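Local coordinates for protein tryptophan--tRNA ligase (Mycoplasma pneumoniae, PDB 2YY5) that probably charges tRNA(Trp) with tryptophan at the expense of ATP, as a homodimeric class I aminoacyl-tRNA synthetase, at residues M26-I30 and T67-L73; S84-E88 and A325-R330; D195-P199 and K226-T231. The protein carries 1 engineered substitution. All coordinates share one frame; numbering follows the deposited sequence.

Contact 1 (M26-I30 and T67-L73); sequences MQSLI and TLLAVGL
Met26 and Leu68 are nearest in register, their CA atoms 7.2 Å apart, and the backbones draw closer toward Ile30 and Gly72, where the CA atoms are 6.0 Å apart. The segment 26-30 is the type I turn Met26-Leu29 that leads into helix 29-35; 67-73 is the C-terminal end of helix 54-71. The contact has no hydrogen bond and is made mostly by buried apolar side chains, with Ile30 exposed at the edge. Met26 places CG anti to its carbonyl carbon (chi1 -72°) and then runs out extended, crossing Leu68 at about a right angle. Its CG lies 3.9 Å from Leu68 CD2, its CE rests on the same methyl, and SD also borders Thr67 CG2. Leu68 CD2 is shared, since Leu29 CD2 meets it at 4.1 Å. The branch point of Leu29 takes the next partner, CG lying 4.0 Å from Leu73 CD1. Val71 CG1 comes to 4.1 Å from Met26 O. Ile30 passes CG1 alongside Gly72 CA, 4.1 Å away. Gly72 ends the helix in a Schellman motif with positive phi (127°), its N bonded to Leu69 O and Leu73 N to Leu68 O. Behind the contact, Leu68 and Leu73 reach Leu80 of strand 78-82, and Val71 touches Ile302 of helix 284-308. The side chain of Met26 lies about 6 Å from the bound tryptophanyl-sulfamoyl adenosine and next to Asn21, a predicted ATP-binding residue. The turn between helices 19-26 and 29-35 packs on helix 54-71 beside the parallel sheet of the class I Rossmann-type domain, next to the predicted HIGH region, whose Gln17 touches Met26.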
loop_
_atom_site.group_PDB
_atom_site.type_symbol
_atom_site.label_atom_id
_atom_site.label_comp_id
_atom_site.label_asym_id
_atom_site.label_seq_id
_atom_site.Cartn_x
_atom_site.Cartn_y
_atom_site.Cartn_z
ATOM N N MET B 26 26.649 -0.143 5.879
ATOM C CA MET B 26 27.320 -1.364 5.448
ATOM C C MET B 26 28.523 -1.771 6.285
ATOM O O MET B 26 28.583 -2.896 6.774
ATOM C CB MET B 26 27.739 -1.250 3.980
ATOM C CG MET B 26 26.573 -1.329 3.028
ATOM S SD MET B 26 27.020 -1.271 1.291
ATOM C CE MET B 26 25.384 -0.998 0.575
ATOM N N GLN B 27 29.479 -0.862 6.448
ATOM C CA GLN B 27 30.693 -1.139 7.218
ATOM C C GLN B 27 30.461 -1.668 8.635
ATOM O O GLN B 27 31.202 -2.535 9.105
ATOM C CB GLN B 27 31.576 0.118 7.295
ATOM C CG GLN B 27 32.639 0.051 8.390
ATOM C CD GLN B 27 33.490 1.298 8.481
ATOM O OE1 GLN B 27 34.449 1.460 7.732
ATOM N NE2 GLN B 27 33.136 2.194 9.400
ATOM N N SER B 28 29.447 -1.151 9.317
ATOM C CA SER B 28 29.177 -1.584 10.681
ATOM C C SER B 28 28.331 -2.848 10.742
ATOM O O SER B 28 28.046 -3.363 11.823
ATOM C CB SER B 28 28.488 -0.463 11.459
ATOM O OG SER B 28 27.219 -0.187 10.916
ATOM N N LEU B 29 27.939 -3.347 9.580
ATOM C CA LEU B 29 27.122 -4.553 9.487
ATOM C C LEU B 29 27.833 -5.761 10.079
ATOM O O LEU B 29 27.201 -6.641 10.650
ATOM C CB LEU B 29 26.794 -4.830 8.024
ATOM C CG LEU B 29 25.326 -4.874 7.626
ATOM C CD1 LEU B 29 24.534 -3.790 8.337
ATOM C CD2 LEU B 29 25.248 -4.728 6.118
ATOM N N ILE B 30 29.154 -5.796 9.933
ATOM C CA ILE B 30 29.972 -6.897 10.433
ATOM C C ILE B 30 30.065 -6.956 11.956
ATOM O O ILE B 30 30.359 -8.006 12.525
ATOM C CB ILE B 30 31.393 -6.809 9.857
ATOM C CG1 ILE B 30 31.331 -6.951 8.337
ATOM C CG2 ILE B 30 32.284 -7.876 10.477
ATOM C CD1 ILE B 30 32.619 -6.605 7.648
ATOM N N THR B 67 27.202 -7.175 -3.132
ATOM C CA THR B 67 27.982 -6.178 -2.411
ATOM C C THR B 67 27.938 -6.440 -0.904
ATOM O O THR B 67 28.968 -6.418 -0.228
ATOM C CB THR B 67 27.462 -4.750 -2.679
ATOM O OG1 THR B 67 27.667 -4.414 -4.058
ATOM C CG2 THR B 67 28.198 -3.744 -1.810
ATOM N N LEU B 68 26.742 -6.695 -0.381
ATOM C CA LEU B 68 26.578 -6.952 1.047
ATOM C C LEU B 68 27.365 -8.176 1.501
ATOM O O LEU B 68 27.886 -8.210 2.614
ATOM C CB LEU B 68 25.096 -7.110 1.392
ATOM C CG LEU B 68 24.265 -5.843 1.167
ATOM C CD1 LEU B 68 22.810 -6.095 1.530
ATOM C CD2 LEU B 68 24.843 -4.710 2.011
ATOM N N LEU B 69 27.449 -9.178 0.633
ATOM C CA LEU B 69 28.199 -10.392 0.936
ATOM C C LEU B 69 29.691 -10.093 0.808
ATOM O O LEU B 69 30.477 -10.415 1.701
ATOM C CB LEU B 69 27.804 -11.515 -0.026
ATOM C CG LEU B 69 26.727 -12.525 0.396
ATOM C CD1 LEU B 69 25.659 -11.862 1.225
ATOM C CD2 LEU B 69 26.119 -13.162 -0.851
ATOM N N ALA B 70 30.073 -9.456 -0.298
ATOM C CA ALA B 70 31.476 -9.120 -0.542
ATOM C C ALA B 70 31.996 -8.271 0.596
ATOM O O ALA B 70 33.197 -8.192 0.839
ATOM C CB ALA B 70 31.620 -8.360 -1.843
ATOM N N VAL B 71 31.076 -7.636 1.301
ATOM C CA VAL B 71 31.453 -6.776 2.397
ATOM C C VAL B 71 31.563 -7.497 3.729
ATOM O O VAL B 71 32.236 -7.015 4.633
ATOM C CB VAL B 71 30.482 -5.601 2.476
ATOM C CG1 VAL B 71 30.450 -5.027 3.867
ATOM C CG2 VAL B 71 30.917 -4.545 1.467
ATOM N N GLY B 72 30.923 -8.655 3.853
ATOM C CA GLY B 72 31.011 -9.394 5.102
ATOM C C GLY B 72 29.701 -9.811 5.752
ATOM O O GLY B 72 29.713 -10.499 6.776
ATOM N N LEU B 73 28.572 -9.391 5.188
ATOM C CA LEU B 73 27.280 -9.776 5.745
ATOM C C LEU B 73 27.209 -11.289 5.566
ATOM O O LEU B 73 27.259 -11.801 4.439
ATOM C CB LEU B 73 26.139 -9.081 4.996
ATOM C CG LEU B 73 24.731 -9.270 5.561
ATOM C CD1 LEU B 73 24.666 -8.804 7.010
ATOM C CD2 LEU B 73 23.751 -8.480 4.707
#

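Contact 2 (S84-E88 and A325-R330); sequences SDLLE and AQATAR
Glu88, near the start of helix 87-98, leans on helix 311-340 where the segment after strand 78-82 of the Rossmann-type domain meets the long C-terminal helix. Its CB lies 4.1 Å from Ala329 CB, and CG keeps to the same methyl. A bend at chi2 (77°) then brings the carboxylate to Gln326, which the side chain crosses at about a right angle, and to Arg330. CD faces Gln326 NE2, which sends weak hydrogen bonds to both oxygens, the straighter one to OE2 at 3.3 Å. The carboxylate and amide planes stand 68° apart. OE1 lies beside the Arg330 chain and pairs with its NE at 3.5 Å; no N-H points at it, so this salt bridge is one of charge alone. Arg330 NH1 in turn bonds weakly to Gln326 OE1, which may help to hold the amide. Beside this polar cluster Leu86 sets CD2 against the helix, 4.0 Å from Ala325 CB and close to Ala329 CB, while Phe81 and Tyr146 also touch its side chain. The second subunit lies close by, its Leu87 packing on Glu88 and its Ser344 N bonding Asp85 OD2. A water donates to Asp85 O at 2.9 Å, accepts from Leu87 N and takes a weak bond from Gln326 NE2.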
loop_
_atom_site.group_PDB
_atom_site.type_symbol
_atom_site.label_atom_id
_atom_site.label_comp_id
_atom_site.label_asym_id
_atom_site.label_seq_id
_atom_site.Cartn_x
_atom_site.Cartn_y
_atom_site.Cartn_z
ATOM N N SER B 84 10.348 -7.440 -1.486
ATOM C CA SER B 84 9.226 -7.895 -2.294
ATOM C C SER B 84 8.904 -9.387 -2.154
ATOM O O SER B 84 7.825 -9.819 -2.568
ATOM C CB SER B 84 9.474 -7.559 -3.777
ATOM O OG SER B 84 10.540 -8.323 -4.329
ATOM N N ASP B 85 9.825 -10.179 -1.598
ATOM C CA ASP B 85 9.573 -11.616 -1.435
ATOM C C ASP B 85 8.559 -11.876 -0.332
ATOM O O ASP B 85 8.038 -12.986 -0.209
ATOM C CB ASP B 85 10.864 -12.375 -1.111
ATOM C CG ASP B 85 11.615 -12.825 -2.355
ATOM O OD1 ASP B 85 12.821 -13.124 -2.238
ATOM O OD2 ASP B 85 11.006 -12.895 -3.443
ATOM N N LEU B 86 8.295 -10.852 0.476
ATOM C CA LEU B 86 7.336 -10.965 1.565
ATOM C C LEU B 86 6.095 -10.074 1.431
ATOM O O LEU B 86 6.149 -8.871 1.668
ATOM C CB LEU B 86 8.016 -10.658 2.906
ATOM C CG LEU B 86 8.981 -11.696 3.473
ATOM C CD1 LEU B 86 10.202 -11.804 2.571
ATOM C CD2 LEU B 86 9.390 -11.295 4.890
ATOM N N LEU B 87 4.970 -10.667 1.066
ATOM C CA LEU B 87 3.735 -9.903 0.971
ATOM C C LEU B 87 3.426 -9.219 2.309
ATOM O O LEU B 87 2.660 -8.246 2.352
ATOM C CB LEU B 87 2.576 -10.828 0.583
ATOM C CG LEU B 87 2.325 -11.078 -0.910
ATOM C CD1 LEU B 87 3.568 -10.796 -1.724
ATOM C CD2 LEU B 87 1.858 -12.497 -1.092
ATOM N N GLU B 88 4.010 -9.727 3.400
ATOM C CA GLU B 88 3.779 -9.146 4.723
ATOM C C GLU B 88 4.197 -7.687 4.769
ATOM O O GLU B 88 3.671 -6.911 5.556
ATOM C CB GLU B 88 4.542 -9.904 5.818
ATOM C CG GLU B 88 3.947 -11.246 6.238
ATOM C CD GLU B 88 4.232 -12.329 5.226
ATOM O OE1 GLU B 88 3.802 -13.483 5.431
ATOM O OE2 GLU B 88 4.899 -12.021 4.218
ATOM N N ALA B 325 13.132 -14.398 7.577
ATOM C CA ALA B 325 12.488 -13.119 7.836
ATOM C C ALA B 325 10.985 -13.315 7.950
ATOM O O ALA B 325 10.315 -12.733 8.804
ATOM C CB ALA B 325 12.804 -12.140 6.709
ATOM N N GLN B 326 10.458 -14.148 7.072
ATOM C CA GLN B 326 9.039 -14.413 7.055
ATOM C C GLN B 326 8.608 -15.107 8.340
ATOM O O GLN B 326 7.439 -15.069 8.706
ATOM C CB GLN B 326 8.705 -15.261 5.837
ATOM C CG GLN B 326 7.245 -15.323 5.509
ATOM C CD GLN B 326 7.023 -15.708 4.070
ATOM O OE1 GLN B 326 7.595 -16.685 3.581
ATOM N NE2 GLN B 326 6.191 -14.941 3.375
ATOM N N ALA B 327 9.558 -15.722 9.035
ATOM C CA ALA B 327 9.255 -16.412 10.284
ATOM C C ALA B 327 8.758 -15.423 11.338
ATOM O O ALA B 327 7.752 -15.671 12.006
ATOM C CB ALA B 327 10.487 -17.140 10.797
ATOM N N THR B 328 9.458 -14.303 11.487
ATOM C CA THR B 328 9.031 -13.313 12.463
ATOM C C THR B 328 8.014 -12.311 11.896
ATOM O O THR B 328 7.208 -11.758 12.643
ATOM C CB THR B 328 10.242 -12.570 13.095
ATOM O OG1 THR B 328 10.004 -11.157 13.088
ATOM C CG2 THR B 328 11.525 -12.894 12.355
ATOM N N ALA B 329 8.025 -12.099 10.583
ATOM C CA ALA B 329 7.073 -11.175 9.962
ATOM C C ALA B 329 5.630 -11.674 10.101
ATOM O O ALA B 329 4.718 -10.886 10.382
ATOM C CB ALA B 329 7.405 -10.975 8.483
ATOM N N ARG B 330 5.414 -12.972 9.899
ATOM C CA ARG B 330 4.065 -13.513 10.011
ATOM C C ARG B 330 3.566 -13.403 11.443
ATOM O O ARG B 330 2.416 -13.015 11.678
ATOM C CB ARG B 330 4.016 -14.973 9.552
ATOM C CG ARG B 330 4.625 -15.193 8.183
ATOM C CD ARG B 330 3.899 -16.256 7.392
ATOM N NE ARG B 330 4.721 -16.749 6.287
ATOM C CZ ARG B 330 4.271 -17.505 5.288
ATOM N NH1 ARG B 330 5.101 -17.907 4.336
ATOM N NH2 ARG B 330 2.991 -17.847 5.225
HETATM O O HOH W 1 5.384 -13.883 0.545
#

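Contact 3 (D195-P199 and K226-T231); sequences DLFDP and KIRQAT
The loop that leads into the predicted KMSKS region is fastened here to the end of helix 220-228, with Leu196 and Thr231 as the main partners. Thr231 N donates to Leu196 O at 3.0 Å, and Ala230 CA adds a CA-H...O contact to the same oxygen at 3.4 Å. A water lies within hydrogen-bonding distance of Leu196 O and Thr231 O. The hydroxyl of Thr231 sits between its backbone N and carbonyl carbon (chi1 66°), turned toward Phe197 O; the hydrogen bond there is doubtful, the place of that oxygen being less sure. Leu196 reaches across with its two methyls: CD1 is 4.0 Å from Ile227 CG1, and CD2 rests on Ala230 CB, 4.2 Å away. Asp195 OD1 shapes the loop from within, accepting from Phe197 N and, at 2.8 Å, from Asp198 N on opposite faces of the carboxylate plane. Ile227 packs onward against Leu291 of helix 284-308, and Ala230 against Met251 of helix 246-259. The side chain of Leu196 is about 4 Å from that of Met203, a predicted ATP-binding residue. Asp195 makes an Asx turn in the loop just before the predicted KMSKS region, the signature loop of class I synthetases.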
loop_
_atom_site.group_PDB
_atom_site.type_symbol
_atom_site.label_atom_id
_atom_site.label_comp_id
_atom_site.label_asym_id
_atom_site.label_seq_id
_atom_site.Cartn_x
_atom_site.Cartn_y
_atom_site.Cartn_z
ATOM N N ASP B 195 29.310 15.336 -0.097
ATOM C CA ASP B 195 29.620 15.328 -1.517
ATOM C C ASP B 195 31.027 15.909 -1.711
ATOM O O ASP B 195 31.344 16.953 -1.145
ATOM C CB ASP B 195 28.562 16.168 -2.243
ATOM C CG ASP B 195 28.752 16.191 -3.738
ATOM O OD1 ASP B 195 29.692 16.867 -4.206
ATOM O OD2 ASP B 195 27.955 15.534 -4.443
ATOM N N LEU B 196 31.865 15.233 -2.500
ATOM C CA LEU B 196 33.236 15.683 -2.736
ATOM C C LEU B 196 33.383 16.994 -3.509
ATOM O O LEU B 196 34.405 17.667 -3.389
ATOM C CB LEU B 196 34.048 14.592 -3.443
ATOM C CG LEU B 196 34.479 13.384 -2.605
ATOM C CD1 LEU B 196 35.464 12.546 -3.402
ATOM C CD2 LEU B 196 35.132 13.850 -1.315
ATOM N N PHE B 197 32.380 17.350 -4.307
ATOM C CA PHE B 197 32.416 18.593 -5.080
ATOM C C PHE B 197 31.779 19.759 -4.312
ATOM O O PHE B 197 32.270 20.893 -4.350
ATOM C CB PHE B 197 31.700 18.411 -6.414
ATOM C CG PHE B 197 31.423 19.702 -7.125
ATOM C CD1 PHE B 197 32.463 20.471 -7.637
ATOM C CD2 PHE B 197 30.118 20.171 -7.248
ATOM C CE1 PHE B 197 32.206 21.684 -8.260
ATOM C CE2 PHE B 197 29.852 21.385 -7.868
ATOM C CZ PHE B 197 30.896 22.142 -8.374
ATOM N N ASP B 198 30.669 19.477 -3.643
ATOM C CA ASP B 198 29.983 20.477 -2.837
ATOM C C ASP B 198 29.805 19.862 -1.453
ATOM O O ASP B 198 28.781 19.255 -1.154
ATOM C CB ASP B 198 28.617 20.815 -3.427
ATOM C CG ASP B 198 27.877 21.858 -2.603
ATOM O OD1 ASP B 198 28.383 22.240 -1.524
ATOM O OD2 ASP B 198 26.789 22.289 -3.031
ATOM N N PRO B 199 30.809 20.016 -0.587
ATOM C CA PRO B 199 30.756 19.461 0.765
ATOM C C PRO B 199 29.673 19.996 1.713
ATOM O O PRO B 199 29.616 19.590 2.879
ATOM C CB PRO B 199 32.177 19.689 1.278
ATOM C CG PRO B 199 32.580 20.933 0.586
ATOM C CD PRO B 199 32.078 20.728 -0.814
ATOM N N LYS B 226 38.413 11.939 -9.091
ATOM C CA LYS B 226 37.394 12.555 -8.245
ATOM C C LYS B 226 37.930 13.131 -6.948
ATOM O O LYS B 226 37.540 14.226 -6.542
ATOM C CB LYS B 226 36.291 11.542 -7.931
ATOM C CG LYS B 226 35.462 11.177 -9.133
ATOM C CD LYS B 226 34.338 10.240 -8.778
ATOM C CE LYS B 226 33.451 10.038 -9.988
ATOM N NZ LYS B 226 32.301 9.168 -9.685
ATOM N N ILE B 227 38.821 12.391 -6.301
ATOM C CA ILE B 227 39.388 12.824 -5.040
ATOM C C ILE B 227 40.377 13.962 -5.242
ATOM O O ILE B 227 40.385 14.926 -4.472
ATOM C CB ILE B 227 40.037 11.628 -4.320
ATOM C CG1 ILE B 227 38.933 10.655 -3.887
ATOM C CG2 ILE B 227 40.830 12.095 -3.118
ATOM C CD1 ILE B 227 39.409 9.281 -3.500
ATOM N N ARG B 228 41.189 13.866 -6.289
ATOM C CA ARG B 228 42.166 14.906 -6.583
ATOM C C ARG B 228 41.479 16.249 -6.781
ATOM O O ARG B 228 42.065 17.293 -6.527
ATOM C CB ARG B 228 42.936 14.573 -7.854
ATOM C CG ARG B 228 43.998 15.601 -8.200
ATOM C CD ARG B 228 45.345 15.139 -7.705
ATOM N NE ARG B 228 45.697 13.875 -8.346
ATOM C CZ ARG B 228 46.787 13.167 -8.073
ATOM N NH1 ARG B 228 47.015 12.028 -8.714
ATOM N NH2 ARG B 228 47.644 13.594 -7.159
ATOM N N GLN B 229 40.235 16.207 -7.247
ATOM C CA GLN B 229 39.451 17.411 -7.511
ATOM C C GLN B 229 38.523 17.803 -6.364
ATOM O O GLN B 229 37.765 18.769 -6.482
ATOM C CB GLN B 229 38.582 17.218 -8.754
ATOM C CG GLN B 229 39.284 16.720 -9.994
ATOM C CD GLN B 229 38.282 16.322 -11.062
ATOM O OE1 GLN B 229 37.461 15.421 -10.857
ATOM N NE2 GLN B 229 38.331 16.997 -12.202
ATOM N N ALA B 230 38.552 17.045 -5.272
ATOM C CA ALA B 230 37.684 17.339 -4.131
ATOM C C ALA B 230 37.871 18.782 -3.691
ATOM O O ALA B 230 38.996 19.219 -3.442
ATOM C CB ALA B 230 37.996 16.390 -2.969
ATOM N N THR B 231 36.770 19.521 -3.598
ATOM C CA THR B 231 36.840 20.917 -3.187
ATOM C C THR B 231 37.268 21.025 -1.721
ATOM O O THR B 231 36.732 20.338 -0.850
ATOM C CB THR B 231 35.475 21.636 -3.391
ATOM O OG1 THR B 231 34.498 21.083 -2.513
ATOM C CG2 THR B 231 34.995 21.474 -4.826
HETATM O O HOH W 2 35.606 17.691 -0.579
#

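Overall arrangement
From the N terminus, contact 1 closes first, joining the turn before helix 29-35 to the end of helix 54-71 across a loop that includes strand 37-42. The chain then passes through strand 78-82 and opens contact 2 at 84-88, which closes only at 325-330, spanning 236 residues. Contact 3 is nested within that loop, binding 195-199 to the end of helix 220-228. None of the three touches another. Contacts 2 and 3 lie on opposite sides of the chain's centre, their centres about 41 Å apart, one near the dimer interface and one beside the predicted KMSKS loop. Contact 1 lies near the bound adenylate analogue, with its centre about 22 Å and about 25 Å from theirs.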